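Local atomic coordinates of methyltransferase (Pyrococcus horikoshii, PDB entry 1IXK), a protein that probably methylates carbon 5 of cytidine in tRNA with S-adenosyl-L-methionine as methyl donor. Residues C46-T51 with L136-R141; F70-V73 with G79-L82; G130-Y135 with L192-C197; S107-V112 with L270-G275. All blocks are in the same frame, centred on the assembly; numbering follows the deposited sequence.

Interaction 1 (C46-T51 with L136-R141); sequences CFRVNT and LAQLMR
Gln138 reaches across from helix 131-139, the helix that follows strand 121-124 in the Rossmann-like class I methyltransferase fold, and meets the end of strand 46-49 in the N-terminal antiparallel sheet. Its CB passes Thr51 OG1 at 3.8 Å and its CG the same oxygen, Thr51 OG1, at 4.0 Å. With CG set between the backbone N and the carbonyl carbon (chi1 68°), the chain runs on extended, crossing the Thr51 side chain at about a right angle and carrying the amide to the strand. There OE1 accepts a bent hydrogen bond from Arg48 NE at 2.9 Å, the donor standing above the carbonyl plane and the guanidinium turned 88° from the amide. NE2 donates to Val49 O at 2.8 Å, nearly straight at 162° and close to both planes, which settles the rotation of the amide. A leucine here would probably leave the Val49 carbonyl without this donor and Arg48 NE without this acceptor in a buried place. Arg48 continues to Gly131 O and Ser134 OG, at the helix start, where cofactor binding is predicted. A water bridges two of the side chains, 2.9 Å from Gln138 NE2 and 2.7 Å from Thr51 OG1.

Interaction 2 (F70-V73 with G79-L82); sequences FKRV and GFCL
Val73 O is gripped by two nitrogens of Arg72, NE and NH2, each 2.9 Å away and both arriving from the same face of the carbonyl. The arginine chain, bent at chi2 (-67°) and chi3 (-55°), turns back to make this side-on hold at the turn end of a beta hairpin, strands 69-73 and 79-82, where the guanidinium edge also lies near Gly79 O. The hairpin itself is antiparallel. Lys71 and Cys81 form a hydrogen-bonded pair, with Cys81 N to Lys71 O at 2.8 Å and Lys71 N to Cys81 O at 2.9 Å, and Val73 N adds a bond to Gly79 O at 2.9 Å. Phe70 with Leu82 and Arg72 with Phe80 are the non-hydrogen-bonded pairs.

On the face that carries Phe70, Arg72, Phe80 and Leu82, the Phe80 ring is held between two neighbours. Arg72 CD lies over one side of it as a CH-pi contact, 3.9 Å from the Phe80 ring centroid. From the opposite side Phe70 presents its edge in an offset edge-to-face pair, with Phe70 and Phe80 centroids 5.3 Å apart and planes at 69°. Helix 56-65 packs on Phe70 and Phe80, and Phe47 meets the Phe70 ring edge to face.

Cys81 points to the other face, where its sulfur touches Val73 CG1 and closes a disulfide with Cys46 of the adjoining strand. Gly79 has no side chain at the place Val73 CG2 takes up; a beta carbon there would collide with that methyl, which already presses on Gly79 CA, Val73 CG2 being 3.3 Å from it.

Interaction 3 (G130-Y135 with L192-C197); sequences GGKTSY and LLDAPC
Lys132 and Asp194 face each other between the first turn of helix 131-139 and the end of strand 188-194, their side chains coming from opposite directions. The electrostatic part of the contact is loose: Lys132 NZ stands 3.7 Å from Asp194 OD1, a long salt bridge, and no hydrogen bond joins the two segments. The lysine chain runs extended as far as CE and bends only at its last torsion (chi4 60°).

Van der Waals contact does more of the work. The middle of the lysine chain lies beside the carboxylate, with Lys132 CD 3.1 Å from Asp194 OD1, while its root rests on an apolar neighbour, Lys132 CB being 3.9 Å from Leu192 CD2.

Hydrogen bonds also order the start of the helix. Gly130 occupies the N-cap position. Gly131 O accepts both Ser134 OG, at 2.9 Å, and the backbone nitrogen Tyr135 N, at 3.2 Å. Thr133 OG1 bonds to Asp124 at the end of strand 121-124, whose carboxylate also comes close to that of Asp194.

Covalently, Cys197 is joined by a disulfide to Cys247, the predicted nucleophile, and the Cys247 side chain lies about 7 Å from that of Lys132. The glycine-rich turn leading into a helix is typical of the S-adenosyl-L-methionine pocket of class I methyltransferases, and Gly130, Gly131, Lys132 and Asp194 are predicted to line it.

Interaction 4 (S107-V112 with L270-G275); sequences SMYPPV and LPLKYG
The first torsion of Tyr109 (chi1 -157°) sets CG anti to the backbone N and sends the ring axis, with the hydroxyl at its end, from helix 105-114 toward Tyr274, in the loop between strands 267-270 and 276-277 of the mixed sheet of the Rossmann-like methyltransferase fold. The second (chi2 -16°) sets only the ring plane, bringing the CE2 edge to Tyr274 O. Helix 105-114 packs against both helix 131-139 and strand 307-314. It is kinked just after the tyrosine, because Pro110 and Pro111 have no N-H to bond to the turn before.

Tyr109 OH donates to Tyr274 O at 3.3 Å, approaching from the side of the carbonyl with a C=O...donor angle of 110°. The carbonyl oxygen lies at the edge of the Tyr109 ring, in its plane, with Tyr274 O 3.6 Å from Tyr109 CE2. The same hydroxyl, Tyr109 OH, is 3.1 Å from Tyr274 N, and Leu272 CB comes to 3.7 Å from Tyr109 OH. Tyr274 CB completes the apolar side at 4.0 Å from Tyr109 CE2, the two tyrosine side chains crossing at a slant. Trp75 stacks on the Tyr109 ring and also touches Tyr274, while Phe307 and Ile309 of strand 307-314 pack against Tyr109.

An alanine at Tyr109 is likely to deprive Tyr274 O of this hydrogen bond and to open a gap beneath Trp75 where the ring had lain. Lys273 folds its aliphatic chain back over the other tyrosine, setting Lys273 CG 4.0 Å above the centre of the Tyr274 ring.

In the fold
Interactions 1 and 2 share the four-stranded N-terminal sheet, in which strands 46-49 and 79-82 are neighbours; their centres lie about 14 Å apart. Interaction 1 leaves that sheet for helix 131-139, the helix used also by interaction 3, the centres of these two contacts being about 12 Å apart. Interaction 4 starts from helix 105-114, whose Met108 touches Gly79 and Val73 of interaction 2 and whose Ser107 and Pro110 touch interaction 3. Along the chain interaction 2 is nested within interaction 1 and interaction 3 within interaction 4, while interaction 1 crosses both 3 and 4. The N-terminal domain is therefore closely knitted to the methyltransferase domain beside the predicted cofactor pocket.

Interaction 1 (C46-T51 with L136-R141)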
loop_
_atom_site.group_PDB
_atom_site.type_symbol
_atom_site.label_atom_id
_atom_site.label_comp_id
_atom_site.label_asym_id
_atom_site.label_seq_id
_atom_site.Cartn_x
_atom_site.Cartn_y
_atom_site.Cartn_z
ATOM N N CYS A 46 8.337 -4.948 10.986
ATOM C CA CYS A 46 8.299 -6.068 10.048
ATOM C C CYS A 46 9.376 -5.947 8.977
ATOM O O CYS A 46 9.894 -4.858 8.714
ATOM C CB CYS A 46 6.925 -6.151 9.374
ATOM S SG CYS A 46 5.485 -6.027 10.486
ATOM N N PHE A 47 9.719 -7.071 8.356
ATOM C CA PHE A 47 10.732 -7.044 7.311
ATOM C C PHE A 47 10.367 -7.968 6.164
ATOM O O PHE A 47 9.575 -8.893 6.321
ATOM C CB PHE A 47 12.106 -7.430 7.886
ATOM C CG PHE A 47 12.183 -8.846 8.392
ATOM C CD1 PHE A 47 12.412 -9.904 7.516
ATOM C CD2 PHE A 47 11.992 -9.124 9.742
ATOM C CE1 PHE A 47 12.448 -11.217 7.976
ATOM C CE2 PHE A 47 12.026 -10.440 10.214
ATOM C CZ PHE A 47 12.253 -11.487 9.330
ATOM N N ARG A 48 10.972 -7.705 5.014
ATOM C CA ARG A 48 10.746 -8.482 3.809
ATOM C C ARG A 48 12.072 -9.094 3.386
ATOM O O ARG A 48 13.087 -8.408 3.336
ATOM C CB ARG A 48 10.232 -7.561 2.704
ATOM C CG ARG A 48 10.086 -8.200 1.337
ATOM C CD ARG A 48 9.880 -7.117 0.290
ATOM N NE ARG A 48 11.132 -6.644 -0.292
ATOM C CZ ARG A 48 11.396 -5.374 -0.587
ATOM N NH1 ARG A 48 12.561 -5.052 -1.128
ATOM N NH2 ARG A 48 10.512 -4.418 -0.316
ATOM N N VAL A 49 12.067 -10.387 3.093
ATOM C CA VAL A 49 13.291 -11.052 2.654
ATOM C C VAL A 49 13.561 -10.648 1.206
ATOM O O VAL A 49 12.663 -10.720 0.365
ATOM C CB VAL A 49 13.145 -12.583 2.694
ATOM C CG1 VAL A 49 14.406 -13.233 2.143
ATOM C CG2 VAL A 49 12.865 -13.049 4.122
ATOM N N ASN A 50 14.787 -10.222 0.918
ATOM C CA ASN A 50 15.142 -9.845 -0.443
ATOM C C ASN A 50 15.591 -11.106 -1.169
ATOM O O ASN A 50 16.752 -11.518 -1.083
ATOM C CB ASN A 50 16.257 -8.798 -0.448
ATOM C CG ASN A 50 16.726 -8.459 -1.849
ATOM O OD1 ASN A 50 16.039 -8.744 -2.830
ATOM N ND2 ASN A 50 17.894 -7.843 -1.950
ATOM N N THR A 51 14.655 -11.719 -1.884
ATOM C CA THR A 51 14.935 -12.950 -2.604
ATOM C C THR A 51 15.879 -12.770 -3.786
ATOM O O THR A 51 16.244 -13.740 -4.449
ATOM C CB THR A 51 13.633 -13.618 -3.061
ATOM O OG1 THR A 51 12.889 -12.720 -3.893
ATOM C CG2 THR A 51 12.797 -13.990 -1.844
ATOM N N LEU A 136 8.689 -4.973 -6.120
ATOM C CA LEU A 136 8.317 -5.285 -7.500
ATOM C C LEU A 136 9.526 -5.883 -8.213
ATOM O O LEU A 136 9.400 -6.856 -8.961
ATOM C CB LEU A 136 7.874 -4.024 -8.258
ATOM C CG LEU A 136 6.635 -3.273 -7.772
ATOM C CD1 LEU A 136 6.501 -1.967 -8.552
ATOM C CD2 LEU A 136 5.382 -4.137 -7.938
ATOM N N ALA A 137 10.694 -5.298 -7.974
ATOM C CA ALA A 137 11.923 -5.768 -8.596
ATOM C C ALA A 137 12.266 -7.221 -8.272
ATOM O O ALA A 137 12.645 -7.977 -9.167
ATOM C CB ALA A 137 13.097 -4.858 -8.207
ATOM N N GLN A 138 12.147 -7.625 -7.010
ATOM C CA GLN A 138 12.487 -9.003 -6.677
ATOM C C GLN A 138 11.425 -9.970 -7.195
ATOM O O GLN A 138 11.733 -11.100 -7.570
ATOM C CB GLN A 138 12.729 -9.172 -5.163
ATOM C CG GLN A 138 11.530 -9.014 -4.244
ATOM C CD GLN A 138 11.917 -9.148 -2.775
ATOM O OE1 GLN A 138 12.604 -8.286 -2.219
ATOM N NE2 GLN A 138 11.486 -10.235 -2.144
ATOM N N LEU A 139 10.177 -9.520 -7.256
ATOM C CA LEU A 139 9.111 -10.369 -7.769
ATOM C C LEU A 139 9.341 -10.590 -9.264
ATOM O O LEU A 139 8.976 -11.632 -9.813
ATOM C CB LEU A 139 7.743 -9.715 -7.519
ATOM C CG LEU A 139 7.269 -9.705 -6.057
ATOM C CD1 LEU A 139 6.065 -8.780 -5.901
ATOM C CD2 LEU A 139 6.911 -11.120 -5.624
HETATM N N MSE A 140 9.969 -9.612 -9.911
HETATM C CA MSE A 140 10.267 -9.693 -11.339
HETATM C C MSE A 140 11.630 -10.357 -11.568
HETATM O O MSE A 140 12.069 -10.521 -12.705
HETATM C CB MSE A 140 10.252 -8.282 -11.958
HETATM C CG MSE A 140 8.882 -7.586 -11.874
HETATM SE SE MSE A 140 8.896 -5.787 -12.216
HETATM C CE MSE A 140 9.055 -5.793 -13.942
ATOM N N ARG A 141 12.293 -10.730 -10.476
ATOM C CA ARG A 141 13.598 -11.379 -10.540
ATOM C C ARG A 141 14.608 -10.622 -11.406
ATOM O O ARG A 141 15.326 -11.212 -12.219
ATOM C CB ARG A 141 13.429 -12.814 -11.043
ATOM C CG ARG A 141 12.503 -13.625 -10.150
ATOM C CD ARG A 141 12.331 -15.053 -10.623
ATOM N NE ARG A 141 11.441 -15.795 -9.730
ATOM C CZ ARG A 141 11.183 -17.094 -9.838
ATOM N NH1 ARG A 141 11.746 -17.806 -10.805
ATOM N NH2 ARG A 141 10.370 -17.686 -8.971
HETATM O O HOH W 1 14.426 -6.035 -3.446
HETATM O O HOH W 2 13.597 -12.566 -6.506
HETATM O O HOH W 3 10.229 -12.223 -3.831
#

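Interaction 2 (F70-V73 with G79-L82)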
loop_
_atom_site.group_PDB
_atom_site.type_symbol
_atom_site.label_atom_id
_atom_site.label_comp_id
_atom_site.label_asym_id
_atom_site.label_seq_id
_atom_site.Cartn_x
_atom_site.Cartn_y
_atom_site.Cartn_z
ATOM N N PHE A 70 9.765 -14.297 14.683
ATOM C CA PHE A 70 8.804 -13.525 13.906
ATOM C C PHE A 70 7.673 -14.375 13.350
ATOM O O PHE A 70 7.783 -15.599 13.281
ATOM C CB PHE A 70 9.531 -12.837 12.749
ATOM C CG PHE A 70 10.698 -13.625 12.215
ATOM C CD1 PHE A 70 11.982 -13.419 12.718
ATOM C CD2 PHE A 70 10.509 -14.608 11.246
ATOM C CE1 PHE A 70 13.062 -14.181 12.265
ATOM C CE2 PHE A 70 11.585 -15.379 10.785
ATOM C CZ PHE A 70 12.863 -15.161 11.299
ATOM N N LYS A 71 6.593 -13.709 12.947
ATOM C CA LYS A 71 5.427 -14.382 12.378
ATOM C C LYS A 71 5.262 -13.938 10.928
ATOM O O LYS A 71 5.643 -12.831 10.561
ATOM C CB LYS A 71 4.158 -14.011 13.144
ATOM C CG LYS A 71 4.190 -14.311 14.624
ATOM C CD LYS A 71 2.906 -13.828 15.281
ATOM C CE LYS A 71 2.692 -12.336 15.039
ATOM N NZ LYS A 71 1.427 -11.836 15.648
ATOM N N ARG A 72 4.674 -14.798 10.111
ATOM C CA ARG A 72 4.478 -14.475 8.705
ATOM C C ARG A 72 3.411 -13.413 8.479
ATOM O O ARG A 72 2.453 -13.305 9.242
ATOM C CB ARG A 72 4.083 -15.735 7.934
ATOM C CG ARG A 72 5.169 -16.288 7.028
ATOM C CD ARG A 72 5.469 -15.348 5.864
ATOM N NE ARG A 72 4.269 -15.028 5.091
ATOM C CZ ARG A 72 3.517 -15.925 4.455
ATOM N NH1 ARG A 72 3.836 -17.214 4.491
ATOM N NH2 ARG A 72 2.446 -15.532 3.778
ATOM N N VAL A 73 3.595 -12.606 7.440
ATOM C CA VAL A 73 2.586 -11.622 7.089
ATOM C C VAL A 73 1.755 -12.469 6.127
ATOM O O VAL A 73 2.267 -12.972 5.126
ATOM C CB VAL A 73 3.179 -10.379 6.371
ATOM C CG1 VAL A 73 4.146 -9.651 7.300
ATOM C CG2 VAL A 73 3.887 -10.790 5.092
ATOM N N GLY A 79 7.341 -11.729 3.706
ATOM C CA GLY A 79 7.221 -10.826 4.841
ATOM C C GLY A 79 7.007 -11.456 6.206
ATOM O O GLY A 79 6.283 -12.437 6.344
ATOM N N PHE A 80 7.633 -10.866 7.220
ATOM C CA PHE A 80 7.527 -11.351 8.591
ATOM C C PHE A 80 7.511 -10.162 9.543
ATOM O O PHE A 80 8.096 -9.120 9.246
ATOM C CB PHE A 80 8.737 -12.233 8.925
ATOM C CG PHE A 80 8.879 -13.431 8.036
ATOM C CD1 PHE A 80 8.309 -14.647 8.393
ATOM C CD2 PHE A 80 9.575 -13.341 6.833
ATOM C CE1 PHE A 80 8.433 -15.761 7.563
ATOM C CE2 PHE A 80 9.702 -14.445 5.997
ATOM C CZ PHE A 80 9.132 -15.656 6.360
ATOM N N CYS A 81 6.839 -10.315 10.680
ATOM C CA CYS A 81 6.803 -9.256 11.677
ATOM C C CYS A 81 7.427 -9.802 12.964
ATOM O O CYS A 81 7.102 -10.899 13.424
ATOM C CB CYS A 81 5.372 -8.763 11.915
ATOM S SG CYS A 81 4.640 -7.881 10.483
ATOM N N LEU A 82 8.347 -9.030 13.521
ATOM C CA LEU A 82 9.069 -9.423 14.726
ATOM C C LEU A 82 8.253 -9.586 16.002
ATOM O O LEU A 82 7.386 -8.767 16.314
ATOM C CB LEU A 82 10.199 -8.427 14.970
ATOM C CG LEU A 82 11.305 -8.478 13.924
ATOM C CD1 LEU A 82 12.078 -7.168 13.908
ATOM C CD2 LEU A 82 12.223 -9.665 14.238
#

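Interaction 3 (G130-Y135 with L192-C197)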
loop_
_atom_site.group_PDB
_atom_site.type_symbol
_atom_site.label_atom_id
_atom_site.label_comp_id
_atom_site.label_asym_id
_atom_site.label_seq_id
_atom_site.Cartn_x
_atom_site.Cartn_y
_atom_site.Cartn_z
ATOM N N GLY A 130 10.181 3.566 -3.360
ATOM C CA GLY A 130 11.176 3.022 -2.452
ATOM C C GLY A 130 10.991 1.549 -2.130
ATOM O O GLY A 130 11.354 0.680 -2.919
ATOM N N GLY A 131 10.428 1.279 -0.957
ATOM C CA GLY A 131 10.211 -0.087 -0.523
ATOM C C GLY A 131 9.365 -0.934 -1.453
ATOM O O GLY A 131 9.720 -2.073 -1.743
ATOM N N LYS A 132 8.242 -0.399 -1.918
ATOM C CA LYS A 132 7.377 -1.164 -2.813
ATOM C C LYS A 132 8.017 -1.361 -4.178
ATOM O O LYS A 132 7.799 -2.377 -4.830
ATOM C CB LYS A 132 6.024 -0.467 -2.986
ATOM C CG LYS A 132 5.184 -0.400 -1.722
ATOM C CD LYS A 132 3.762 0.030 -2.050
ATOM C CE LYS A 132 2.977 0.339 -0.793
ATOM N NZ LYS A 132 3.627 1.437 -0.035
ATOM N N THR A 133 8.804 -0.382 -4.611
ATOM C CA THR A 133 9.464 -0.471 -5.903
ATOM C C THR A 133 10.459 -1.630 -5.916
ATOM O O THR A 133 10.528 -2.378 -6.890
ATOM C CB THR A 133 10.205 0.832 -6.241
ATOM O OG1 THR A 133 9.333 1.948 -6.013
ATOM C CG2 THR A 133 10.637 0.824 -7.707
ATOM N N SER A 134 11.222 -1.782 -4.835
ATOM C CA SER A 134 12.194 -2.869 -4.755
ATOM C C SER A 134 11.490 -4.222 -4.596
ATOM O O SER A 134 12.024 -5.262 -4.989
ATOM C CB SER A 134 13.185 -2.624 -3.601
ATOM O OG SER A 134 12.528 -2.395 -2.368
ATOM N N TYR A 135 10.284 -4.217 -4.039
ATOM C CA TYR A 135 9.548 -5.470 -3.893
ATOM C C TYR A 135 9.162 -5.917 -5.305
ATOM O O TYR A 135 9.301 -7.094 -5.658
ATOM C CB TYR A 135 8.294 -5.275 -3.025
ATOM C CG TYR A 135 7.794 -6.545 -2.348
ATOM C CD1 TYR A 135 6.989 -6.476 -1.210
ATOM C CD2 TYR A 135 8.151 -7.814 -2.825
ATOM C CE1 TYR A 135 6.556 -7.631 -0.554
ATOM C CE2 TYR A 135 7.720 -8.981 -2.175
ATOM C CZ TYR A 135 6.923 -8.877 -1.038
ATOM O OH TYR A 135 6.498 -10.012 -0.373
ATOM N N LEU A 192 1.456 0.169 -10.440
ATOM C CA LEU A 192 1.239 0.204 -9.001
ATOM C C LEU A 192 0.921 1.651 -8.634
ATOM O O LEU A 192 1.756 2.534 -8.813
ATOM C CB LEU A 192 2.493 -0.249 -8.243
ATOM C CG LEU A 192 2.310 -0.450 -6.730
ATOM C CD1 LEU A 192 1.382 -1.646 -6.489
ATOM C CD2 LEU A 192 3.662 -0.697 -6.060
ATOM N N LEU A 193 -0.296 1.889 -8.152
ATOM C CA LEU A 193 -0.709 3.227 -7.743
ATOM C C LEU A 193 -0.933 3.178 -6.246
ATOM O O LEU A 193 -2.057 2.978 -5.768
ATOM C CB LEU A 193 -1.995 3.648 -8.459
ATOM C CG LEU A 193 -2.612 4.990 -8.052
ATOM C CD1 LEU A 193 -1.545 6.094 -8.013
ATOM C CD2 LEU A 193 -3.709 5.334 -9.042
ATOM N N ASP A 194 0.164 3.342 -5.515
ATOM C CA ASP A 194 0.163 3.301 -4.064
ATOM C C ASP A 194 0.337 4.693 -3.481
ATOM O O ASP A 194 1.320 5.374 -3.764
ATOM C CB ASP A 194 1.293 2.392 -3.572
ATOM C CG ASP A 194 2.628 2.692 -4.253
ATOM O OD1 ASP A 194 3.666 2.682 -3.555
ATOM O OD2 ASP A 194 2.649 2.924 -5.484
ATOM N N ALA A 195 -0.618 5.115 -2.660
ATOM C CA ALA A 195 -0.546 6.433 -2.041
ATOM C C ALA A 195 0.273 6.354 -0.758
ATOM O O ALA A 195 0.342 5.303 -0.122
ATOM C CB ALA A 195 -1.947 6.943 -1.737
ATOM N N PRO A 196 0.915 7.467 -0.366
ATOM C CA PRO A 196 1.724 7.490 0.855
ATOM C C PRO A 196 0.902 7.015 2.050
ATOM O O PRO A 196 -0.257 7.403 2.205
ATOM C CB PRO A 196 2.116 8.960 0.979
ATOM C CG PRO A 196 2.195 9.402 -0.451
ATOM C CD PRO A 196 0.955 8.776 -1.044
ATOM N N CYS A 197 1.496 6.175 2.889
ATOM C CA CYS A 197 0.782 5.678 4.053
ATOM C C CYS A 197 0.774 6.737 5.145
ATOM O O CYS A 197 1.476 6.615 6.149
ATOM C CB CYS A 197 1.422 4.393 4.580
ATOM S SG CYS A 197 0.259 3.426 5.594
#

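Interaction 4 (S107-V112 with L270-G275)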
loop_
_atom_site.group_PDB
_atom_site.type_symbol
_atom_site.label_atom_id
_atom_site.label_comp_id
_atom_site.label_asym_id
_atom_site.label_seq_id
_atom_site.Cartn_x
_atom_site.Cartn_y
_atom_site.Cartn_z
ATOM N N SER A 107 2.257 -2.325 3.558
ATOM C CA SER A 107 2.942 -1.871 2.354
ATOM C C SER A 107 3.435 -3.029 1.475
ATOM O O SER A 107 3.814 -2.819 0.330
ATOM C CB SER A 107 4.117 -0.947 2.721
ATOM O OG SER A 107 5.136 -1.654 3.410
HETATM N N MSE A 108 3.415 -4.246 2.013
HETATM C CA MSE A 108 3.849 -5.421 1.263
HETATM C C MSE A 108 2.733 -5.963 0.367
HETATM O O MSE A 108 2.994 -6.625 -0.637
HETATM C CB MSE A 108 4.296 -6.531 2.224
HETATM C CG MSE A 108 5.523 -6.199 3.070
HETATM SE SE MSE A 108 6.037 -7.595 4.138
HETATM C CE MSE A 108 6.963 -6.715 5.395
ATOM N N TYR A 109 1.491 -5.660 0.721
ATOM C CA TYR A 109 0.344 -6.159 -0.034
ATOM C C TYR A 109 0.253 -5.709 -1.501
ATOM O O TYR A 109 0.122 -6.544 -2.394
ATOM C CB TYR A 109 -0.957 -5.786 0.700
ATOM C CG TYR A 109 -2.160 -6.661 0.376
ATOM C CD1 TYR A 109 -2.170 -7.494 -0.740
ATOM C CD2 TYR A 109 -3.302 -6.627 1.177
ATOM C CE1 TYR A 109 -3.285 -8.272 -1.053
ATOM C CE2 TYR A 109 -4.424 -7.399 0.871
ATOM C CZ TYR A 109 -4.405 -8.216 -0.245
ATOM O OH TYR A 109 -5.509 -8.972 -0.566
ATOM N N PRO A 110 0.332 -4.391 -1.772
ATOM C CA PRO A 110 0.239 -3.896 -3.152
ATOM C C PRO A 110 1.147 -4.559 -4.186
ATOM O O PRO A 110 0.668 -5.027 -5.224
ATOM C CB PRO A 110 0.509 -2.394 -3.000
ATOM C CG PRO A 110 -0.092 -2.096 -1.665
ATOM C CD PRO A 110 0.420 -3.264 -0.825
ATOM N N PRO A 111 2.464 -4.620 -3.925
ATOM C CA PRO A 111 3.346 -5.253 -4.911
ATOM C C PRO A 111 2.987 -6.715 -5.170
ATOM O O PRO A 111 2.985 -7.172 -6.314
ATOM C CB PRO A 111 4.735 -5.135 -4.277
ATOM C CG PRO A 111 4.609 -4.006 -3.319
ATOM C CD PRO A 111 3.229 -4.144 -2.761
ATOM N N VAL A 112 2.704 -7.448 -4.100
ATOM C CA VAL A 112 2.363 -8.861 -4.218
ATOM C C VAL A 112 1.052 -9.029 -4.989
ATOM O O VAL A 112 0.939 -9.897 -5.855
ATOM C CB VAL A 112 2.245 -9.519 -2.822
ATOM C CG1 VAL A 112 1.825 -10.975 -2.960
ATOM C CG2 VAL A 112 3.588 -9.429 -2.094
ATOM N N LEU A 270 -10.717 -7.424 -9.981
ATOM C CA LEU A 270 -10.357 -8.829 -9.834
ATOM C C LEU A 270 -10.336 -9.148 -8.340
ATOM O O LEU A 270 -10.041 -8.280 -7.514
ATOM C CB LEU A 270 -8.985 -9.108 -10.456
ATOM C CG LEU A 270 -8.851 -8.792 -11.952
ATOM C CD1 LEU A 270 -7.435 -9.100 -12.412
ATOM C CD2 LEU A 270 -9.861 -9.606 -12.754
ATOM N N PRO A 271 -10.655 -10.400 -7.974
ATOM C CA PRO A 271 -10.681 -10.838 -6.575
ATOM C C PRO A 271 -9.339 -10.760 -5.856
ATOM O O PRO A 271 -8.301 -11.078 -6.431
ATOM C CB PRO A 271 -11.173 -12.285 -6.673
ATOM C CG PRO A 271 -11.974 -12.300 -7.929
ATOM C CD PRO A 271 -11.138 -11.471 -8.864
ATOM N N LEU A 272 -9.382 -10.321 -4.602
ATOM C CA LEU A 272 -8.201 -10.237 -3.745
ATOM C C LEU A 272 -8.546 -11.068 -2.516
ATOM O O LEU A 272 -9.674 -11.026 -2.030
ATOM C CB LEU A 272 -7.904 -8.790 -3.354
ATOM C CG LEU A 272 -7.300 -7.952 -4.483
ATOM C CD1 LEU A 272 -7.196 -6.497 -4.043
ATOM C CD2 LEU A 272 -5.930 -8.497 -4.856
ATOM N N LYS A 273 -7.567 -11.806 -2.007
ATOM C CA LYS A 273 -7.796 -12.704 -0.882
ATOM C C LYS A 273 -7.828 -12.176 0.550
ATOM O O LYS A 273 -8.734 -12.513 1.311
ATOM C CB LYS A 273 -6.785 -13.854 -0.950
ATOM C CG LYS A 273 -7.072 -14.993 0.021
ATOM C CD LYS A 273 -6.014 -16.086 -0.076
ATOM C CE LYS A 273 -6.455 -17.345 0.662
ATOM N NZ LYS A 273 -6.897 -17.054 2.057
ATOM N N TYR A 274 -6.865 -11.345 0.922
ATOM C CA TYR A 274 -6.798 -10.884 2.305
ATOM C C TYR A 274 -7.497 -9.591 2.680
ATOM O O TYR A 274 -7.685 -8.699 1.849
ATOM C CB TYR A 274 -5.333 -10.819 2.736
ATOM C CG TYR A 274 -4.608 -12.113 2.461
ATOM C CD1 TYR A 274 -3.958 -12.327 1.246
ATOM C CD2 TYR A 274 -4.621 -13.148 3.395
ATOM C CE1 TYR A 274 -3.338 -13.548 0.964
ATOM C CE2 TYR A 274 -4.012 -14.367 3.126
ATOM C CZ TYR A 274 -3.374 -14.561 1.912
ATOM O OH TYR A 274 -2.787 -15.776 1.647
ATOM N N GLY A 275 -7.870 -9.511 3.955
ATOM C CA GLY A 275 -8.550 -8.343 4.476
ATOM C C GLY A 275 -10.048 -8.557 4.506
ATOM O O GLY A 275 -10.539 -9.668 4.291
#